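Local coordinates for AAEL008620-PA odorant-binding protein (Aedes aegypti, PDB 5V13) that binds juvenile hormone in the mosquito hemolymph as a secreted member of the odorant-binding protein family, at residues Cys63-Lys66 / Cys67-Glu71; Ser121-Ser124 / Val125-Tyr129. All blocks are in the same frame, centred on the assembly; numbering follows the deposited sequence.

Contact 1. Residues Cys63-Lys66 / Cys67-Glu71. With JH3 (methyl (2E,6E)-9-[(2R)-3,3-dimethyloxiran-2-yl]-3,7-dimethylnona-2,6-dienoate), chain E.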
loop_
_atom_site.group_PDB
_atom_site.type_symbol
_atom_site.label_atom_id
_atom_site.label_comp_id
_atom_site.label_asym_id
_atom_site.label_seq_id
_atom_site.Cartn_x
_atom_site.Cartn_y
_atom_site.Cartn_z
ATOM N N CYS B 63 -34.523 5.496 -3.977
ATOM C CA CYS B 63 -34.073 4.181 -4.417
ATOM C C CYS B 63 -32.560 4.042 -4.339
ATOM O O CYS B 63 -32.064 2.936 -4.103
ATOM C CB CYS B 63 -34.555 3.882 -5.827
ATOM S SG CYS B 63 -36.360 3.670 -5.876
ATOM N N TYR B 64 -31.812 5.134 -4.538
ATOM C CA TYR B 64 -30.359 5.047 -4.388
ATOM C C TYR B 64 -29.974 4.711 -2.951
ATOM O O TYR B 64 -29.087 3.877 -2.708
ATOM C CB TYR B 64 -29.692 6.356 -4.816
ATOM C CG TYR B 64 -28.179 6.275 -4.790
ATOM C CD1 TYR B 64 -27.492 5.592 -5.784
ATOM C CD2 TYR B 64 -27.436 6.852 -3.749
ATOM C CE1 TYR B 64 -26.087 5.497 -5.758
ATOM C CE2 TYR B 64 -26.044 6.770 -3.719
ATOM C CZ TYR B 64 -25.378 6.089 -4.724
ATOM O OH TYR B 64 -23.995 5.992 -4.710
ATOM N N VAL B 65 -30.616 5.361 -1.984
ATOM C CA VAL B 65 -30.333 5.060 -0.581
ATOM C C VAL B 65 -30.677 3.606 -0.255
ATOM O O VAL B 65 -29.914 2.911 0.433
ATOM C CB VAL B 65 -31.075 6.046 0.338
ATOM C CG1 VAL B 65 -30.834 5.684 1.811
ATOM C CG2 VAL B 65 -30.605 7.478 0.056
ATOM N N LYS B 66 -31.818 3.119 -0.745
ATOM C CA LYS B 66 -32.190 1.725 -0.508
ATOM C C LYS B 66 -31.166 0.766 -1.118
ATOM O O LYS B 66 -30.725 -0.194 -0.465
ATOM C CB LYS B 66 -33.585 1.454 -1.076
ATOM C CG LYS B 66 -33.994 -0.008 -0.952
ATOM C CD LYS B 66 -35.315 -0.292 -1.611
ATOM C CE LYS B 66 -35.390 -1.766 -1.981
ATOM N NZ LYS B 66 -36.609 -2.060 -2.773
ATOM N N CYS B 67 -30.778 1.023 -2.370
ATOM C CA CYS B 67 -29.794 0.201 -3.069
ATOM C C CYS B 67 -28.479 0.127 -2.300
ATOM O O CYS B 67 -27.935 -0.961 -2.089
ATOM C CB CYS B 67 -29.553 0.773 -4.476
ATOM S SG CYS B 67 -28.347 -0.133 -5.553
ATOM N N VAL B 68 -27.935 1.282 -1.894
ATOM C CA VAL B 68 -26.647 1.274 -1.190
ATOM C C VAL B 68 -26.784 0.581 0.155
ATOM O O VAL B 68 -25.913 -0.204 0.559
ATOM C CB VAL B 68 -26.102 2.706 -1.021
ATOM C CG1 VAL B 68 -24.770 2.706 -0.194
ATOM C CG2 VAL B 68 -25.877 3.338 -2.381
ATOM N N SER B 69 -27.883 0.855 0.863
ATOM C CA SER B 69 -28.133 0.216 2.150
ATOM C C SER B 69 -28.207 -1.301 2.007
ATOM O O SER B 69 -27.574 -2.041 2.772
ATOM C CB SER B 69 -29.425 0.773 2.763
ATOM O OG SER B 69 -29.271 2.154 3.081
ATOM N N GLU B 70 -28.966 -1.785 1.020
ATOM C CA GLU B 70 -29.053 -3.226 0.809
ATOM C C GLU B 70 -27.718 -3.817 0.388
ATOM O O GLU B 70 -27.342 -4.907 0.846
ATOM C CB GLU B 70 -30.127 -3.543 -0.230
ATOM C CG GLU B 70 -31.518 -3.379 0.337
ATOM C CD GLU B 70 -32.594 -3.823 -0.624
ATOM O OE1 GLU B 70 -33.759 -3.942 -0.196
ATOM O OE2 GLU B 70 -32.270 -4.057 -1.804
ATOM N N GLU B 71 -26.990 -3.135 -0.506
ATOM C CA GLU B 71 -25.739 -3.717 -0.978
ATOM C C GLU B 71 -24.711 -3.836 0.143
ATOM O O GLU B 71 -23.932 -4.795 0.162
ATOM C CB GLU B 71 -25.156 -2.899 -2.131
ATOM C CG GLU B 71 -24.025 -3.626 -2.858
ATOM C CD GLU B 71 -24.507 -4.884 -3.584
ATOM O OE1 GLU B 71 -23.741 -5.866 -3.663
ATOM O OE2 GLU B 71 -25.660 -4.889 -4.087
HETATM C C1 JH3 E . -19.564 8.055 -4.708
HETATM O O2 JH3 E . -18.590 8.606 -4.227
HETATM O O1 JH3 E . -19.421 7.444 -6.005
HETATM C CM JH3 E . -18.133 7.442 -6.623
HETATM C C2 JH3 E . -20.876 7.949 -4.044
HETATM C C3 JH3 E . -21.230 8.457 -2.861
HETATM C "C3'" JH3 E . -20.313 9.261 -1.981
HETATM C C4 JH3 E . -22.641 8.176 -2.403
HETATM C C5 JH3 E . -22.621 7.808 -0.922
HETATM C C6 JH3 E . -23.907 7.095 -0.566
HETATM C C7 JH3 E . -24.964 7.721 -0.029
HETATM C "C7'" JH3 E . -24.942 9.206 0.216
HETATM C C8 JH3 E . -26.200 6.896 0.296
HETATM C C9 JH3 E . -26.510 6.880 1.803
HETATM C CA JH3 E . -25.294 6.510 2.649
HETATM O O3 JH3 E . -25.606 6.324 4.047
HETATM C CB JH3 E . -25.347 5.131 3.304
HETATM C "CB'" JH3 E . -23.962 4.494 3.458
HETATM C CC JH3 E . -26.577 4.251 3.135
#
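C67 N donates to C63 O over 2.9 Å, one of the i to i+4 bonds that run through helix 59-71, one of the helices of the PBP/GOBP fold that line the hormone pocket. Both cysteines form disulfides, C63 with C122 and C67 with C36, and so tie the helix to helices 122-135 and 26-38. V68 then sets its CG2 methyl over one face of the Y64 ring in a CH-pi contact, 3.8 Å from the centroid and 19° off the normal. With CG anti to the backbone N (chi1 -175°), the Y64 side chain runs along the V68 side of the helix. JH3 C6 lies at the ring edge, near its plane; the Y64 hydroxyl is hydrogen-bonded to Y33 O, and the ring stacks with W50. At S69 both the backbone N and OG donate to V65 O, reaching it from opposite faces of the carbonyl plane, the hydroxyl at 2.8 Å. The same OG packs 3.4 Å from JH3 CC, a methyl on the epoxide carbon. E70 runs extended and crosses K66 obliquely. NZ of K66 is hydrogen-bonded to N120 O and stays beyond salt-bridge range of E70; K66 instead meets the carboxylate through CE, 3.3 Å from E70 OE1.

Contact 2. Residues Ser121-Ser124 / Val125-Tyr129. With JH3 (methyl (2E,6E)-9-[(2R)-3,3-dimethyloxiran-2-yl]-3,7-dimethylnona-2,6-dienoate), chain E.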
loop_
_atom_site.group_PDB
_atom_site.type_symbol
_atom_site.label_atom_id
_atom_site.label_comp_id
_atom_site.label_asym_id
_atom_site.label_seq_id
_atom_site.Cartn_x
_atom_site.Cartn_y
_atom_site.Cartn_z
ATOM N N SER B 121 -40.378 -0.835 0.033
ATOM C CA SER B 121 -40.341 0.200 -0.994
ATOM C C SER B 121 -39.224 1.204 -0.712
ATOM O O SER B 121 -38.780 1.380 0.429
ATOM C CB SER B 121 -41.688 0.918 -1.088
ATOM O OG SER B 121 -41.891 1.853 -0.035
ATOM N N CYS B 122 -38.752 1.858 -1.778
ATOM C CA CYS B 122 -37.703 2.872 -1.615
ATOM C C CYS B 122 -38.153 3.960 -0.649
ATOM O O CYS B 122 -37.354 4.468 0.148
ATOM C CB CYS B 122 -37.341 3.505 -2.964
ATOM S SG CYS B 122 -36.811 2.390 -4.299
ATOM N N GLU B 123 -39.441 4.328 -0.707
ATOM C CA GLU B 123 -39.945 5.371 0.181
ATOM C C GLU B 123 -39.889 4.935 1.641
ATOM O O GLU B 123 -39.482 5.718 2.509
ATOM C CB GLU B 123 -41.378 5.758 -0.204
ATOM C CG GLU B 123 -41.952 6.877 0.659
ATOM C CD GLU B 123 -43.417 7.169 0.362
ATOM O OE1 GLU B 123 -44.008 6.491 -0.509
ATOM O OE2 GLU B 123 -43.977 8.082 1.007
ATOM N N SER B 124 -40.309 3.700 1.940
ATOM C CA SER B 124 -40.317 3.266 3.337
ATOM C C SER B 124 -38.905 3.180 3.900
ATOM O O SER B 124 -38.665 3.558 5.055
ATOM C CB SER B 124 -41.022 1.917 3.477
ATOM O OG SER B 124 -42.391 2.026 3.147
ATOM N N VAL B 125 -37.960 2.681 3.109
ATOM C CA VAL B 125 -36.592 2.532 3.607
ATOM C C VAL B 125 -35.944 3.905 3.806
ATOM O O VAL B 125 -35.351 4.182 4.852
ATOM C CB VAL B 125 -35.775 1.635 2.655
ATOM C CG1 VAL B 125 -34.320 1.581 3.064
ATOM C CG2 VAL B 125 -36.365 0.222 2.591
ATOM N N PHE B 126 -36.073 4.794 2.811
ATOM C CA PHE B 126 -35.522 6.145 2.924
ATOM C C PHE B 126 -36.123 6.886 4.116
ATOM O O PHE B 126 -35.400 7.487 4.914
ATOM C CB PHE B 126 -35.771 6.908 1.613
ATOM C CG PHE B 126 -35.291 8.323 1.609
ATOM C CD1 PHE B 126 -36.114 9.359 2.040
ATOM C CD2 PHE B 126 -34.030 8.636 1.103
ATOM C CE1 PHE B 126 -35.669 10.675 2.007
ATOM C CE2 PHE B 126 -33.577 9.949 1.069
ATOM C CZ PHE B 126 -34.394 10.969 1.515
ATOM N N ASN B 127 -37.450 6.851 4.264
ATOM C CA ASN B 127 -38.077 7.580 5.365
ATOM C C ASN B 127 -37.651 7.043 6.726
ATOM O O ASN B 127 -37.498 7.813 7.684
ATOM C CB ASN B 127 -39.590 7.528 5.218
ATOM C CG ASN B 127 -40.064 8.430 4.123
ATOM O OD1 ASN B 127 -39.309 9.283 3.645
ATOM N ND2 ASN B 127 -41.306 8.259 3.708
ATOM N N LYS B 128 -37.455 5.727 6.835
ATOM C CA LYS B 128 -37.032 5.160 8.111
ATOM C C LYS B 128 -35.610 5.589 8.458
ATOM O O LYS B 128 -35.298 5.829 9.629
ATOM C CB LYS B 128 -37.171 3.632 8.061
ATOM C CG LYS B 128 -36.626 2.882 9.287
ATOM C CD LYS B 128 -37.203 3.445 10.598
ATOM C CE LYS B 128 -38.292 2.561 11.177
ATOM N NZ LYS B 128 -38.781 3.071 12.497
ATOM N N TYR B 129 -34.756 5.751 7.452
ATOM C CA TYR B 129 -33.369 6.162 7.664
ATOM C C TYR B 129 -33.232 7.647 8.008
ATOM O O TYR B 129 -32.194 8.058 8.546
ATOM C CB TYR B 129 -32.592 5.836 6.393
ATOM C CG TYR B 129 -31.077 5.897 6.446
ATOM C CD1 TYR B 129 -30.357 5.231 7.434
ATOM C CD2 TYR B 129 -30.370 6.550 5.449
ATOM C CE1 TYR B 129 -28.954 5.263 7.448
ATOM C CE2 TYR B 129 -28.996 6.593 5.457
ATOM C CZ TYR B 129 -28.293 5.949 6.453
ATOM O OH TYR B 129 -26.919 5.979 6.437
HETATM C C1 JH3 E . -19.564 8.055 -4.708
HETATM O O2 JH3 E . -18.590 8.606 -4.227
HETATM O O1 JH3 E . -19.421 7.444 -6.005
HETATM C CM JH3 E . -18.133 7.442 -6.623
HETATM C C2 JH3 E . -20.876 7.949 -4.044
HETATM C C3 JH3 E . -21.230 8.457 -2.861
HETATM C "C3'" JH3 E . -20.313 9.261 -1.981
HETATM C C4 JH3 E . -22.641 8.176 -2.403
HETATM C C5 JH3 E . -22.621 7.808 -0.922
HETATM C C6 JH3 E . -23.907 7.095 -0.566
HETATM C C7 JH3 E . -24.964 7.721 -0.029
HETATM C "C7'" JH3 E . -24.942 9.206 0.216
HETATM C C8 JH3 E . -26.200 6.896 0.296
HETATM C C9 JH3 E . -26.510 6.880 1.803
HETATM C CA JH3 E . -25.294 6.510 2.649
HETATM O O3 JH3 E . -25.606 6.324 4.047
HETATM C CB JH3 E . -25.347 5.131 3.304
HETATM C "CB'" JH3 E . -23.962 4.494 3.458
HETATM C CC JH3 E . -26.577 4.251 3.135
#
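S121 O accepts from V125 N at 3.1 Å, and three further backbone bonds repeat the i to i+4 step: F126 N to C122 O, N127 N to E123 O and K128 N to S124 O. Side-chain bonding begins at the same end. S121 is the N-cap of helix 122-135, its OG taking the N-H of S124 over 3.1 Å, and the hydroxyls of S121 and S124 both bond D119 OD1, which joins the helix start to the residues before it. Van der Waals contacts follow: V125 CG2 lies 3.4 Å from S121 O, and the amide of N127 meets the extended chain of E123, ND2 lying 3.4 Å from CG. The carboxylate and amide planes stand 83° apart, nearly perpendicular. With its CG anti to the carbonyl carbon (chi1 -74°), N127 folds back over the preceding turn, and its OD1 lies in the plane of the F126 ring, at the edge. Ligand binding is left to the last residue: the Y129 hydroxyl donates to the epoxide oxygen O3 of JH3 at 2.7 Å, with O3 at the edge of the tyrosine ring, near its plane.

Contacts 1 and 2 come from two helices of the same PBP/GOBP fold, the centres of the contacts about 10 Å apart, and they are locked together by the C63-C122 disulfide. Packing continues the join toward the hormone: V65 touches F126 and Y129 of helix 122-135, its CG2 lying 3.8 Å from F126 CD2 and its CG1 3.8 Å from Y129 CD2, while the aliphatic part of K66 rests against C122. Both contacts reach JH3, but differently. Residues 63-71 run beside its chain from C2 to the dimethyl epoxide end through van der Waals contacts of Y64, V68 and S69, whereas residues 121-129 supply the hydrogen bond to its epoxide oxygen.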